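Side-chain contacts in dextranase (Pseudarthrobacter oxydans, PDB 6NZS), which hydrolyses alpha-1,6-glucosidic linkages within dextran chains, acting as an endo-dextranase: residues D389-Y394 with V398-T403; C448-S453 with K503-D508; G143-V148 with N357-G362; Q325-Q330 with H340-Y345. All blocks are in the same frame, centred on the assembly; numbering follows the deposited sequence.

Contact 1: residues D389-Y394 with V398-T403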
loop_
_atom_site.group_PDB
_atom_site.type_symbol
_atom_site.label_atom_id
_atom_site.label_comp_id
_atom_site.label_asym_id
_atom_site.label_seq_id
_atom_site.Cartn_x
_atom_site.Cartn_y
_atom_site.Cartn_z
ATOM N N ASP A 389 -0.968 -7.627 -4.745
ATOM C CA ASP A 389 -0.091 -7.991 -3.627
ATOM C C ASP A 389 0.443 -6.731 -2.973
ATOM O O ASP A 389 1.013 -5.875 -3.651
ATOM C CB ASP A 389 1.121 -8.772 -4.155
ATOM C CG ASP A 389 0.760 -10.092 -4.789
ATOM O OD1 ASP A 389 -0.186 -10.756 -4.321
ATOM O OD2 ASP A 389 1.450 -10.475 -5.768
ATOM N N VAL A 390 0.259 -6.611 -1.654
ATOM C CA VAL A 390 0.651 -5.376 -0.975
ATOM C C VAL A 390 2.081 -5.462 -0.458
ATOM O O VAL A 390 2.922 -4.596 -0.754
ATOM C CB VAL A 390 -0.314 -4.994 0.165
ATOM C CG1 VAL A 390 0.062 -3.603 0.709
ATOM C CG2 VAL A 390 -1.778 -5.019 -0.296
ATOM N N LEU A 391 2.353 -6.468 0.359
ATOM C CA LEU A 391 3.688 -6.709 0.897
ATOM C C LEU A 391 4.221 -7.981 0.245
ATOM O O LEU A 391 3.770 -9.087 0.563
ATOM C CB LEU A 391 3.651 -6.841 2.416
ATOM C CG LEU A 391 3.150 -5.592 3.146
ATOM C CD1 LEU A 391 3.172 -5.824 4.648
ATOM C CD2 LEU A 391 3.974 -4.351 2.770
ATOM N N LYS A 392 5.190 -7.816 -0.654
ATOM C CA LYS A 392 5.771 -8.927 -1.401
ATOM C C LYS A 392 6.988 -9.406 -0.622
ATOM O O LYS A 392 8.068 -8.810 -0.689
ATOM C CB LYS A 392 6.099 -8.476 -2.818
ATOM C CG LYS A 392 4.826 -8.240 -3.641
ATOM C CD LYS A 392 5.005 -7.168 -4.710
ATOM C CE LYS A 392 5.839 -7.678 -5.874
ATOM N NZ LYS A 392 5.733 -6.811 -7.091
ATOM N N MET A 393 6.795 -10.486 0.129
ATOM C CA MET A 393 7.787 -10.991 1.075
ATOM C C MET A 393 8.559 -12.100 0.367
ATOM O O MET A 393 8.309 -13.291 0.547
ATOM C CB MET A 393 7.097 -11.484 2.346
ATOM C CG MET A 393 6.147 -10.461 2.975
ATOM S SD MET A 393 6.871 -8.826 3.223
ATOM C CE MET A 393 8.221 -9.200 4.349
ATOM N N TYR A 394 9.512 -11.682 -0.465
ATOM C CA TYR A 394 10.189 -12.591 -1.374
ATOM C C TYR A 394 11.657 -12.790 -1.036
ATOM O O TYR A 394 12.355 -13.471 -1.796
ATOM C CB TYR A 394 10.099 -12.071 -2.818
ATOM C CG TYR A 394 8.700 -11.980 -3.419
ATOM C CD1 TYR A 394 7.592 -12.545 -2.785
ATOM C CD2 TYR A 394 8.502 -11.324 -4.625
ATOM C CE1 TYR A 394 6.317 -12.452 -3.350
ATOM C CE2 TYR A 394 7.246 -11.230 -5.196
ATOM C CZ TYR A 394 6.155 -11.799 -4.556
ATOM O OH TYR A 394 4.903 -11.682 -5.141
ATOM N N VAL A 398 14.476 -9.503 6.006
ATOM C CA VAL A 398 13.612 -8.353 5.776
ATOM C C VAL A 398 12.843 -8.081 7.058
ATOM O O VAL A 398 12.318 -9.015 7.681
ATOM C CB VAL A 398 12.670 -8.581 4.578
ATOM C CG1 VAL A 398 11.562 -7.515 4.540
ATOM C CG2 VAL A 398 13.462 -8.590 3.265
ATOM N N THR A 399 12.783 -6.810 7.454
ATOM C CA THR A 399 12.080 -6.396 8.662
ATOM C C THR A 399 11.145 -5.244 8.327
ATOM O O THR A 399 11.573 -4.260 7.723
ATOM C CB THR A 399 13.078 -5.974 9.746
ATOM O OG1 THR A 399 13.974 -7.068 9.999
ATOM C CG2 THR A 399 12.361 -5.615 11.037
ATOM N N ILE A 400 9.870 -5.376 8.705
ATOM C CA ILE A 400 8.855 -4.349 8.474
ATOM C C ILE A 400 8.164 -4.045 9.795
ATOM O O ILE A 400 7.797 -4.969 10.528
ATOM C CB ILE A 400 7.803 -4.826 7.451
ATOM C CG1 ILE A 400 8.449 -5.153 6.108
ATOM C CG2 ILE A 400 6.711 -3.771 7.275
ATOM C CD1 ILE A 400 7.477 -5.729 5.086
ATOM N N ASP A 401 7.950 -2.759 10.084
ATOM C CA ASP A 401 7.169 -2.361 11.249
ATOM C C ASP A 401 6.240 -1.205 10.904
ATOM O O ASP A 401 6.614 -0.299 10.152
ATOM C CB ASP A 401 8.053 -1.943 12.436
ATOM C CG ASP A 401 7.235 -1.621 13.667
ATOM O OD1 ASP A 401 6.498 -2.508 14.137
ATOM O OD2 ASP A 401 7.299 -0.481 14.157
ATOM N N ASN A 402 5.042 -1.226 11.492
ATOM C CA ASN A 402 4.147 -0.070 11.495
ATOM C C ASN A 402 3.645 0.277 10.097
ATOM O O ASN A 402 3.912 1.371 9.577
ATOM C CB ASN A 402 4.811 1.134 12.178
ATOM C CG ASN A 402 3.841 2.259 12.441
ATOM O OD1 ASN A 402 2.623 2.039 12.529
ATOM N ND2 ASN A 402 4.365 3.473 12.570
ATOM N N THR A 403 2.891 -0.641 9.504
ATOM C CA THR A 403 2.325 -0.485 8.165
ATOM C C THR A 403 0.815 -0.379 8.285
ATOM O O THR A 403 0.171 -1.291 8.820
ATOM C CB THR A 403 2.642 -1.695 7.287
ATOM O OG1 THR A 403 4.021 -2.082 7.421
ATOM C CG2 THR A 403 2.376 -1.379 5.824
#
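On the strand that brings Val398 and Ile400 up to Met393, one polar atom is gripped twice: Asp401 OD1 is hydrogen-bonded to Thr429 OG1 and to Asn430 ND2, both from the next parallel strand, 423-435. That grip lies on the outer side, while the contact itself is made by hydrocarbon and sulfur on the inner side of the beta-helix wall. The chain of Met393 folds back on itself, with chi2 at -51° and chi3 at -61°, and this curl carries the terminal methyl against two partners. Met393 CE lies 3.6 Å from Ile400 CD1, the two side chains meeting tip to tip. The same CE sits 3.7 Å from Val398 CG1, where the side chains pass at a slant. The sulfur joins in, for Met393 SD is also 3.7 Å from Ile400 CD1. Leu391 adds a looser touch, its CD1 4.3 Å from Ile400 CD1, so that Ile400 CD1 is shared by two residues of 389-394. Val426 and Val428 also pack on Met393, and Leu373 on Val398 and Ile400. With methyls and a thioether alone at the interface, cohesion here rests on dispersion and the exclusion of water, and the thioether leaves no strong polar demand to be met.

Contact 2: residues C448-S453 with K503-D508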
loop_
_atom_site.group_PDB
_atom_site.type_symbol
_atom_site.label_atom_id
_atom_site.label_comp_id
_atom_site.label_asym_id
_atom_site.label_seq_id
_atom_site.Cartn_x
_atom_site.Cartn_y
_atom_site.Cartn_z
ATOM N N CYS A 448 -6.838 -13.444 0.548
ATOM C CA CYS A 448 -6.757 -13.526 2.008
ATOM C C CYS A 448 -5.730 -12.558 2.576
ATOM O O CYS A 448 -4.974 -11.926 1.833
ATOM C CB CYS A 448 -6.464 -14.942 2.527
ATOM S SG CYS A 448 -7.497 -16.253 1.846
ATOM N N ILE A 449 -5.687 -12.452 3.903
ATOM C CA ILE A 449 -4.714 -11.572 4.545
ATOM C C ILE A 449 -3.288 -12.054 4.279
ATOM O O ILE A 449 -2.405 -11.261 3.935
ATOM C CB ILE A 449 -5.025 -11.439 6.046
ATOM C CG1 ILE A 449 -6.458 -10.920 6.263
ATOM C CG2 ILE A 449 -4.000 -10.532 6.716
ATOM C CD1 ILE A 449 -6.720 -9.519 5.703
ATOM N N LEU A 450 -3.039 -13.357 4.441
ATOM C CA LEU A 450 -1.728 -13.959 4.194
ATOM C C LEU A 450 -1.838 -15.027 3.108
ATOM O O LEU A 450 -2.801 -15.800 3.079
ATOM C CB LEU A 450 -1.156 -14.568 5.483
ATOM C CG LEU A 450 -0.963 -13.583 6.635
ATOM C CD1 LEU A 450 -1.983 -13.824 7.740
ATOM C CD2 LEU A 450 0.465 -13.678 7.171
ATOM N N ASN A 451 -0.837 -15.096 2.226
ATOM C CA ASN A 451 -0.982 -15.920 1.031
ATOM C C ASN A 451 0.372 -16.364 0.501
ATOM O O ASN A 451 1.314 -15.575 0.439
ATOM C CB ASN A 451 -1.720 -15.091 -0.029
ATOM C CG ASN A 451 -2.042 -15.847 -1.312
ATOM O OD1 ASN A 451 -1.902 -15.278 -2.391
ATOM N ND2 ASN A 451 -2.513 -17.092 -1.208
ATOM N N SER A 452 0.442 -17.637 0.125
ATOM C CA SER A 452 1.402 -18.146 -0.854
ATOM C C SER A 452 0.568 -18.599 -2.045
ATOM O O SER A 452 -0.006 -19.693 -2.034
ATOM C CB SER A 452 2.221 -19.303 -0.296
ATOM O OG SER A 452 2.943 -19.938 -1.357
ATOM N N SER A 453 0.471 -17.745 -3.058
ATOM C CA SER A 453 -0.286 -18.102 -4.248
ATOM C C SER A 453 0.382 -19.266 -4.974
ATOM O O SER A 453 1.598 -19.484 -4.870
ATOM C CB SER A 453 -0.382 -16.905 -5.194
ATOM O OG SER A 453 -1.161 -17.224 -6.344
ATOM N N LYS A 503 1.114 -14.246 14.811
ATOM C CA LYS A 503 0.698 -13.939 16.172
ATOM C C LYS A 503 -0.215 -12.719 16.161
ATOM O O LYS A 503 0.120 -11.685 15.571
ATOM C CB LYS A 503 1.906 -13.674 17.074
ATOM C CG LYS A 503 1.528 -13.444 18.526
ATOM C CD LYS A 503 2.758 -13.378 19.434
ATOM C CE LYS A 503 2.332 -13.218 20.885
ATOM N NZ LYS A 503 3.473 -13.388 21.832
ATOM N N ASN A 504 -1.362 -12.835 16.824
ATOM C CA ASN A 504 -2.331 -11.740 16.921
ATOM C C ASN A 504 -2.797 -11.247 15.549
ATOM O O ASN A 504 -2.882 -10.042 15.290
ATOM C CB ASN A 504 -1.842 -10.581 17.803
ATOM C CG ASN A 504 -2.959 -9.590 18.119
ATOM O OD1 ASN A 504 -4.141 -9.962 18.168
ATOM N ND2 ASN A 504 -2.600 -8.324 18.309
ATOM N N LEU A 505 -3.112 -12.191 14.666
ATOM C CA LEU A 505 -3.979 -11.886 13.532
ATOM C C LEU A 505 -5.380 -11.754 14.108
ATOM O O LEU A 505 -6.007 -12.753 14.475
ATOM C CB LEU A 505 -3.922 -13.005 12.495
ATOM C CG LEU A 505 -4.977 -12.921 11.383
ATOM C CD1 LEU A 505 -4.827 -11.622 10.597
ATOM C CD2 LEU A 505 -4.918 -14.127 10.461
ATOM N N ASN A 506 -5.865 -10.518 14.231
ATOM C CA ASN A 506 -7.162 -10.249 14.834
ATOM C C ASN A 506 -8.065 -9.640 13.775
ATOM O O ASN A 506 -7.775 -8.565 13.237
ATOM C CB ASN A 506 -7.047 -9.386 16.097
ATOM C CG ASN A 506 -6.456 -8.015 15.838
ATOM O OD1 ASN A 506 -7.187 -7.026 15.751
ATOM N ND2 ASN A 506 -5.124 -7.935 15.776
ATOM N N ILE A 507 -9.124 -10.363 13.442
ATOM C CA ILE A 507 -10.061 -9.983 12.389
ATOM C C ILE A 507 -11.378 -9.592 13.046
ATOM O O ILE A 507 -11.902 -10.332 13.886
ATOM C CB ILE A 507 -10.245 -11.144 11.397
ATOM C CG1 ILE A 507 -8.923 -11.443 10.681
ATOM C CG2 ILE A 507 -11.351 -10.841 10.384
ATOM C CD1 ILE A 507 -8.963 -12.708 9.821
ATOM N N ASP A 508 -11.915 -8.429 12.674
ATOM C CA ASP A 508 -13.170 -7.983 13.283
ATOM C C ASP A 508 -14.318 -8.933 12.954
ATOM O O ASP A 508 -15.100 -9.306 13.836
ATOM C CB ASP A 508 -13.536 -6.577 12.803
ATOM C CG ASP A 508 -12.836 -5.482 13.576
ATOM O OD1 ASP A 508 -12.105 -5.791 14.534
ATOM O OD2 ASP A 508 -13.026 -4.303 13.211
#
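The interior of a right-handed parallel beta-helix, the fold of the catalytic region in this family, shows how one forked side chain can serve two neighbours, and here Leu505 does so for Ile449 and Leu450. Segment 448-453 carries strand 450-452 of one parallel face, and 503-508 belongs to strand 495-507 of another; the two walls look at each other across the core, with the CA atoms of Ile449 and Leu505 9.0 Å apart. Leu505 has its CG anti to the backbone N (chi1 169°), and with chi2 at 60° its two methyls are presented to the far wall. One branch, Leu505 CD1, lies 4.1 Å from Ile449 CG2, and these side chains run obliquely to each other. The other, Leu505 CD2, is 4.0 Å from Leu450 CD1, where the two leucines lie alongside, running antiparallel. Tyr550 also packs on Leu505, and Ile479 and Val481 on Ile449. Next to Ile449, Cys448 is tied by a disulfide to Cys487. On the outer side of the other segment, Asn504 has a positive phi and its ND2 bonds to Asn478 OD1, consistent with a rung of an asparagine ladder. Two residues on, Asn506 ND2 donates to Asn504 O over 3.1 Å at an N-H...O angle of 153°, the donor standing well above the carbonyl plane.

Contact 3: residues G143-V148 with N357-G362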
loop_
_atom_site.group_PDB
_atom_site.type_symbol
_atom_site.label_atom_id
_atom_site.label_comp_id
_atom_site.label_asym_id
_atom_site.label_seq_id
_atom_site.Cartn_x
_atom_site.Cartn_y
_atom_site.Cartn_z
ATOM N N GLY A 143 5.628 9.791 13.220
ATOM C CA GLY A 143 4.419 10.377 12.677
ATOM C C GLY A 143 3.271 9.373 12.733
ATOM O O GLY A 143 3.376 8.277 13.294
ATOM N N TYR A 144 2.148 9.788 12.144
ATOM C CA TYR A 144 0.962 8.947 12.055
ATOM C C TYR A 144 0.347 9.104 10.676
ATOM O O TYR A 144 0.233 10.221 10.170
ATOM C CB TYR A 144 -0.090 9.390 13.083
ATOM C CG TYR A 144 0.221 9.042 14.514
ATOM C CD1 TYR A 144 0.945 9.919 15.325
ATOM C CD2 TYR A 144 -0.205 7.837 15.070
ATOM C CE1 TYR A 144 1.230 9.603 16.644
ATOM C CE2 TYR A 144 0.085 7.518 16.400
ATOM C CZ TYR A 144 0.805 8.409 17.174
ATOM O OH TYR A 144 1.107 8.118 18.495
ATOM N N ARG A 145 -0.049 7.984 10.075
ATOM C CA ARG A 145 -0.812 7.977 8.829
ATOM C C ARG A 145 -2.133 7.277 9.117
ATOM O O ARG A 145 -2.139 6.122 9.560
ATOM C CB ARG A 145 -0.029 7.235 7.738
ATOM C CG ARG A 145 1.247 7.980 7.275
ATOM C CD ARG A 145 2.474 7.063 7.157
ATOM N NE ARG A 145 2.851 6.472 8.444
ATOM C CZ ARG A 145 3.519 7.103 9.405
ATOM N NH1 ARG A 145 3.903 8.364 9.250
ATOM N NH2 ARG A 145 3.797 6.469 10.538
ATOM N N PHE A 146 -3.249 7.975 8.906
ATOM C CA PHE A 146 -4.528 7.440 9.360
ATOM C C PHE A 146 -5.668 7.972 8.507
ATOM O O PHE A 146 -5.524 8.962 7.781
ATOM C CB PHE A 146 -4.767 7.734 10.856
ATOM C CG PHE A 146 -4.781 9.201 11.212
ATOM C CD1 PHE A 146 -3.599 9.895 11.413
ATOM C CD2 PHE A 146 -5.989 9.873 11.373
ATOM C CE1 PHE A 146 -3.624 11.236 11.749
ATOM C CE2 PHE A 146 -6.031 11.206 11.708
ATOM C CZ PHE A 146 -4.845 11.891 11.908
ATOM N N SER A 147 -6.814 7.304 8.629
ATOM C CA SER A 147 -8.021 7.605 7.879
ATOM C C SER A 147 -9.037 8.282 8.794
ATOM O O SER A 147 -9.229 7.866 9.947
ATOM C CB SER A 147 -8.606 6.286 7.365
ATOM O OG SER A 147 -9.878 6.491 6.782
ATOM N N VAL A 148 -9.688 9.323 8.271
ATOM C CA VAL A 148 -10.728 10.076 8.970
ATOM C C VAL A 148 -12.059 9.786 8.278
ATOM O O VAL A 148 -12.214 10.053 7.079
ATOM C CB VAL A 148 -10.413 11.581 8.959
ATOM C CG1 VAL A 148 -11.526 12.378 9.622
ATOM C CG2 VAL A 148 -9.069 11.846 9.639
ATOM N N ASN A 357 8.427 6.223 6.167
ATOM C CA ASN A 357 7.537 7.366 5.982
ATOM C C ASN A 357 7.175 7.542 4.515
ATOM O O ASN A 357 7.169 8.655 3.981
ATOM C CB ASN A 357 8.096 8.623 6.635
ATOM C CG ASN A 357 8.173 8.465 8.134
ATOM O OD1 ASN A 357 9.109 7.861 8.659
ATOM N ND2 ASN A 357 7.142 8.934 8.829
ATOM N N TYR A 358 6.865 6.410 3.883
ATOM C CA TYR A 358 6.582 6.275 2.465
ATOM C C TYR A 358 5.124 5.863 2.334
ATOM O O TYR A 358 4.618 5.083 3.153
ATOM C CB TYR A 358 7.499 5.180 1.911
ATOM C CG TYR A 358 7.190 4.698 0.525
ATOM C CD1 TYR A 358 7.721 5.335 -0.591
ATOM C CD2 TYR A 358 6.395 3.575 0.325
ATOM C CE1 TYR A 358 7.458 4.884 -1.864
ATOM C CE2 TYR A 358 6.125 3.118 -0.949
ATOM C CZ TYR A 358 6.657 3.778 -2.040
ATOM O OH TYR A 358 6.400 3.326 -3.309
ATOM N N LYS A 359 4.441 6.404 1.322
ATOM C CA LYS A 359 3.015 6.156 1.152
ATOM C C LYS A 359 2.692 5.868 -0.306
ATOM O O LYS A 359 3.297 6.436 -1.220
ATOM C CB LYS A 359 2.144 7.337 1.600
ATOM C CG LYS A 359 2.446 7.860 2.998
ATOM C CD LYS A 359 3.478 9.007 2.930
ATOM C CE LYS A 359 4.007 9.364 4.279
ATOM N NZ LYS A 359 4.929 10.507 4.110
ATOM N N GLN A 360 1.715 4.988 -0.512
ATOM C CA GLN A 360 1.158 4.714 -1.831
ATOM C C GLN A 360 -0.346 4.940 -1.760
ATOM O O GLN A 360 -1.016 4.373 -0.895
ATOM C CB GLN A 360 1.480 3.276 -2.248
ATOM C CG GLN A 360 0.997 2.887 -3.627
ATOM C CD GLN A 360 1.386 1.456 -3.967
ATOM O OE1 GLN A 360 2.410 0.929 -3.492
ATOM N NE2 GLN A 360 0.570 0.809 -4.765
ATOM N N VAL A 361 -0.869 5.802 -2.640
ATOM C CA VAL A 361 -2.276 6.196 -2.633
ATOM C C VAL A 361 -2.841 6.094 -4.044
ATOM O O VAL A 361 -2.110 6.147 -5.035
ATOM C CB VAL A 361 -2.502 7.629 -2.087
ATOM C CG1 VAL A 361 -2.000 7.743 -0.660
ATOM C CG2 VAL A 361 -1.818 8.671 -2.963
ATOM N N GLY A 362 -4.162 5.971 -4.130
ATOM C CA GLY A 362 -4.797 5.976 -5.443
ATOM C C GLY A 362 -4.458 4.789 -6.320
ATOM O O GLY A 362 -4.287 4.947 -7.538
#
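Arg145 and Lys359 mark the closest backbone approach of two segments from different domains, their CA atoms 8.8 Å apart: 143-148 enters a strand of the N-terminal Ig-like domain, and 357-362 turns at Asn357, where phi is positive, into a strand of the beta-solenoid. Across this gap Arg145 and Lys359 cross at about a right angle, with Arg145 CD 4.0 Å from Lys359 CE. The guanidinium of Arg145 also meets the amide of Asn357, the two planes 84° apart. Arg145 NH1 and Asn357 ND2 are 3.3 Å from each other, yet both are donors and share no bond; their nearness is consistent with both turning to the carboxylate of Glu191, NH1 to OE2 and ND2 to OE1. Glu191 OE1 also takes Lys359 NZ, and Ala142 O receives Arg145 NH2 and Asn357 ND2. The two cations thus gather round one carboxylate. Lys359 NZ further donates to Asn357 O at 2.9 Å, from above the carbonyl plane. With a leucine in place of Lys359, Glu191 OE1 would probably lose its charged mate and Asn357 O its ammonium donor. Glu191 lies on strand 176-192, the antiparallel neighbour of strand 144-150, while on the solenoid side strand 351-361 runs between the parallel strands 325-335 and 382-386, whose Thr333 and Phe383 pack against Lys359.

Contact 4: residues Q325-Q330 with H340-Y345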
loop_
_atom_site.group_PDB
_atom_site.type_symbol
_atom_site.label_atom_id
_atom_site.label_comp_id
_atom_site.label_asym_id
_atom_site.label_seq_id
_atom_site.Cartn_x
_atom_site.Cartn_y
_atom_site.Cartn_z
ATOM N N GLN A 325 25.085 -2.392 -2.296
ATOM C CA GLN A 325 24.531 -1.068 -2.527
ATOM C C GLN A 325 23.407 -0.833 -1.531
ATOM O O GLN A 325 22.841 -1.776 -0.976
ATOM C CB GLN A 325 23.967 -0.943 -3.944
ATOM C CG GLN A 325 25.014 -1.034 -5.055
ATOM C CD GLN A 325 24.384 -1.293 -6.405
ATOM O OE1 GLN A 325 23.874 -2.381 -6.669
ATOM N NE2 GLN A 325 24.382 -0.277 -7.263
ATOM N N LYS A 326 23.082 0.439 -1.327
ATOM C CA LYS A 326 22.012 0.827 -0.420
ATOM C C LYS A 326 21.101 1.833 -1.102
ATOM O O LYS A 326 21.536 2.615 -1.950
ATOM C CB LYS A 326 22.571 1.458 0.852
ATOM C CG LYS A 326 23.454 0.517 1.661
ATOM C CD LYS A 326 24.122 1.256 2.808
ATOM C CE LYS A 326 23.401 1.015 4.114
ATOM N NZ LYS A 326 24.356 0.753 5.227
ATOM N N LEU A 327 19.823 1.796 -0.724
ATOM C CA LEU A 327 18.850 2.800 -1.134
ATOM C C LEU A 327 18.118 3.281 0.106
ATOM O O LEU A 327 17.608 2.457 0.868
ATOM C CB LEU A 327 17.820 2.205 -2.099
ATOM C CG LEU A 327 16.533 3.020 -2.286
ATOM C CD1 LEU A 327 16.836 4.310 -3.036
ATOM C CD2 LEU A 327 15.486 2.211 -3.032
ATOM N N ASP A 328 18.092 4.596 0.323
ATOM C CA ASP A 328 17.178 5.214 1.279
ATOM C C ASP A 328 15.974 5.697 0.486
ATOM O O ASP A 328 16.122 6.499 -0.442
ATOM C CB ASP A 328 17.819 6.411 1.982
ATOM C CG ASP A 328 18.920 6.018 2.945
ATOM O OD1 ASP A 328 19.156 4.806 3.126
ATOM O OD2 ASP A 328 19.560 6.940 3.509
ATOM N N LEU A 329 14.792 5.210 0.847
ATOM C CA LEU A 329 13.544 5.597 0.196
ATOM C C LEU A 329 12.683 6.162 1.317
ATOM O O LEU A 329 12.245 5.412 2.193
ATOM C CB LEU A 329 12.890 4.378 -0.453
ATOM C CG LEU A 329 11.477 4.566 -1.019
ATOM C CD1 LEU A 329 11.451 5.640 -2.100
ATOM C CD2 LEU A 329 10.952 3.239 -1.573
ATOM N N GLN A 330 12.470 7.472 1.315
ATOM C CA GLN A 330 11.864 8.130 2.467
ATOM C C GLN A 330 10.889 9.196 2.007
ATOM O O GLN A 330 11.110 9.863 0.990
ATOM C CB GLN A 330 12.954 8.784 3.345
ATOM C CG GLN A 330 12.465 9.491 4.626
ATOM C CD GLN A 330 12.017 10.920 4.378
ATOM O OE1 GLN A 330 12.333 11.515 3.339
ATOM N NE2 GLN A 330 11.267 11.477 5.327
ATOM N N HIS A 340 3.092 -1.772 -11.484
ATOM C CA HIS A 340 3.758 -2.021 -10.206
ATOM C C HIS A 340 4.456 -0.761 -9.708
ATOM O O HIS A 340 4.999 0.027 -10.489
ATOM C CB HIS A 340 4.826 -3.113 -10.328
ATOM C CG HIS A 340 4.315 -4.437 -10.795
ATOM N ND1 HIS A 340 5.162 -5.485 -11.094
ATOM C CD2 HIS A 340 3.061 -4.893 -11.013
ATOM C CE1 HIS A 340 4.447 -6.526 -11.484
ATOM N NE2 HIS A 340 3.171 -6.192 -11.448
ATOM N N SER A 341 4.481 -0.605 -8.378
ATOM C CA SER A 341 5.084 0.582 -7.775
ATOM C C SER A 341 6.608 0.560 -7.841
ATOM O O SER A 341 7.231 1.603 -8.062
ATOM C CB SER A 341 4.625 0.732 -6.317
ATOM O OG SER A 341 5.037 -0.373 -5.506
ATOM N N PHE A 342 7.228 -0.601 -7.645
ATOM C CA PHE A 342 8.640 -0.596 -7.281
ATOM C C PHE A 342 9.265 -1.923 -7.680
ATOM O O PHE A 342 8.698 -2.980 -7.398
ATOM C CB PHE A 342 8.755 -0.399 -5.757
ATOM C CG PHE A 342 10.169 -0.359 -5.264
ATOM C CD1 PHE A 342 10.835 -1.530 -4.939
ATOM C CD2 PHE A 342 10.835 0.847 -5.147
ATOM C CE1 PHE A 342 12.148 -1.501 -4.511
ATOM C CE2 PHE A 342 12.156 0.879 -4.714
ATOM C CZ PHE A 342 12.801 -0.288 -4.395
ATOM N N VAL A 343 10.451 -1.872 -8.296
ATOM C CA VAL A 343 11.185 -3.089 -8.631
ATOM C C VAL A 343 12.677 -2.797 -8.695
ATOM O O VAL A 343 13.104 -1.676 -8.986
ATOM C CB VAL A 343 10.699 -3.748 -9.945
ATOM C CG1 VAL A 343 11.237 -2.999 -11.162
ATOM C CG2 VAL A 343 11.104 -5.223 -10.003
ATOM N N VAL A 344 13.463 -3.820 -8.384
ATOM C CA VAL A 344 14.906 -3.803 -8.550
ATOM C C VAL A 344 15.260 -5.030 -9.372
ATOM O O VAL A 344 14.795 -6.134 -9.070
ATOM C CB VAL A 344 15.633 -3.860 -7.193
ATOM C CG1 VAL A 344 17.147 -3.913 -7.403
ATOM C CG2 VAL A 344 15.237 -2.680 -6.320
ATOM N N TYR A 345 16.057 -4.840 -10.416
ATOM C CA TYR A 345 16.585 -5.947 -11.194
ATOM C C TYR A 345 18.097 -5.966 -11.054
ATOM O O TYR A 345 18.725 -4.927 -10.843
ATOM C CB TYR A 345 16.226 -5.809 -12.666
ATOM C CG TYR A 345 14.763 -6.029 -12.957
ATOM C CD1 TYR A 345 14.141 -7.226 -12.624
ATOM C CD2 TYR A 345 14.005 -5.045 -13.565
ATOM C CE1 TYR A 345 12.796 -7.427 -12.890
ATOM C CE2 TYR A 345 12.664 -5.237 -13.836
ATOM C CZ TYR A 345 12.069 -6.428 -13.496
ATOM O OH TYR A 345 10.734 -6.621 -13.770
#
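Leu327 and Leu329 close on a single ring, that of Phe342, which meets them with CE2 and CZ. Leu327 CD2 comes in at the ring edge, in its plane, 3.9 Å from Phe342 CZ. Leu329 CD2 touches the adjoining carbon, 4.1 Å from Phe342 CE2, its side chain passing beside the phenylalanine and pointed the other way. The ring gets this far because a chi1 of -179° swings Phe342 CG away from its own backbone N and extends the side chain across the core of the beta-helix; the backbones themselves stay well apart, Leu329 CA being 10.9 Å from Phe342 CA. In the next shell, Met353 packs on Phe342, Phe318 on Leu327 and Leu316 on Leu329, all drawn from strands of the same coil or of its neighbours. Further out, polar bonds hold the two strands that bear these side chains: the backbone of Leu327 pairs with that of His352, the N of Val344 bonds to Tyr374 OH, and, just before the strand, Ser341 OG bonds to Asp369 O. Only carbon meets carbon across this contact, so the opposite walls are joined by dispersion and fit of shape, without any directional bond between them.

In the fold
Along the chain, contact 4 is nested in the loop closed by contact 3, and contacts 1 and 2 then follow in series. Contacts 4, 1 and 2 each join two walls of the beta-helix across its hydrophobic core, and the centres of contacts 4 and 2 are about 26 Å apart with contact 1, about 13 Å from each, in between. Contact 3 differs: it ties the Ig-like domain to the solenoid through charges gathered round Glu191. It nevertheless touches contact 4, where Tyr358 CD1 lies 3.9 Å from Leu329 CG, since strands 325-335 and 351-361 are parallel neighbours, and it packs on contact 1 through Arg145 and Asn402. The fold thus combines a repeated apolar core with a polar domain junction.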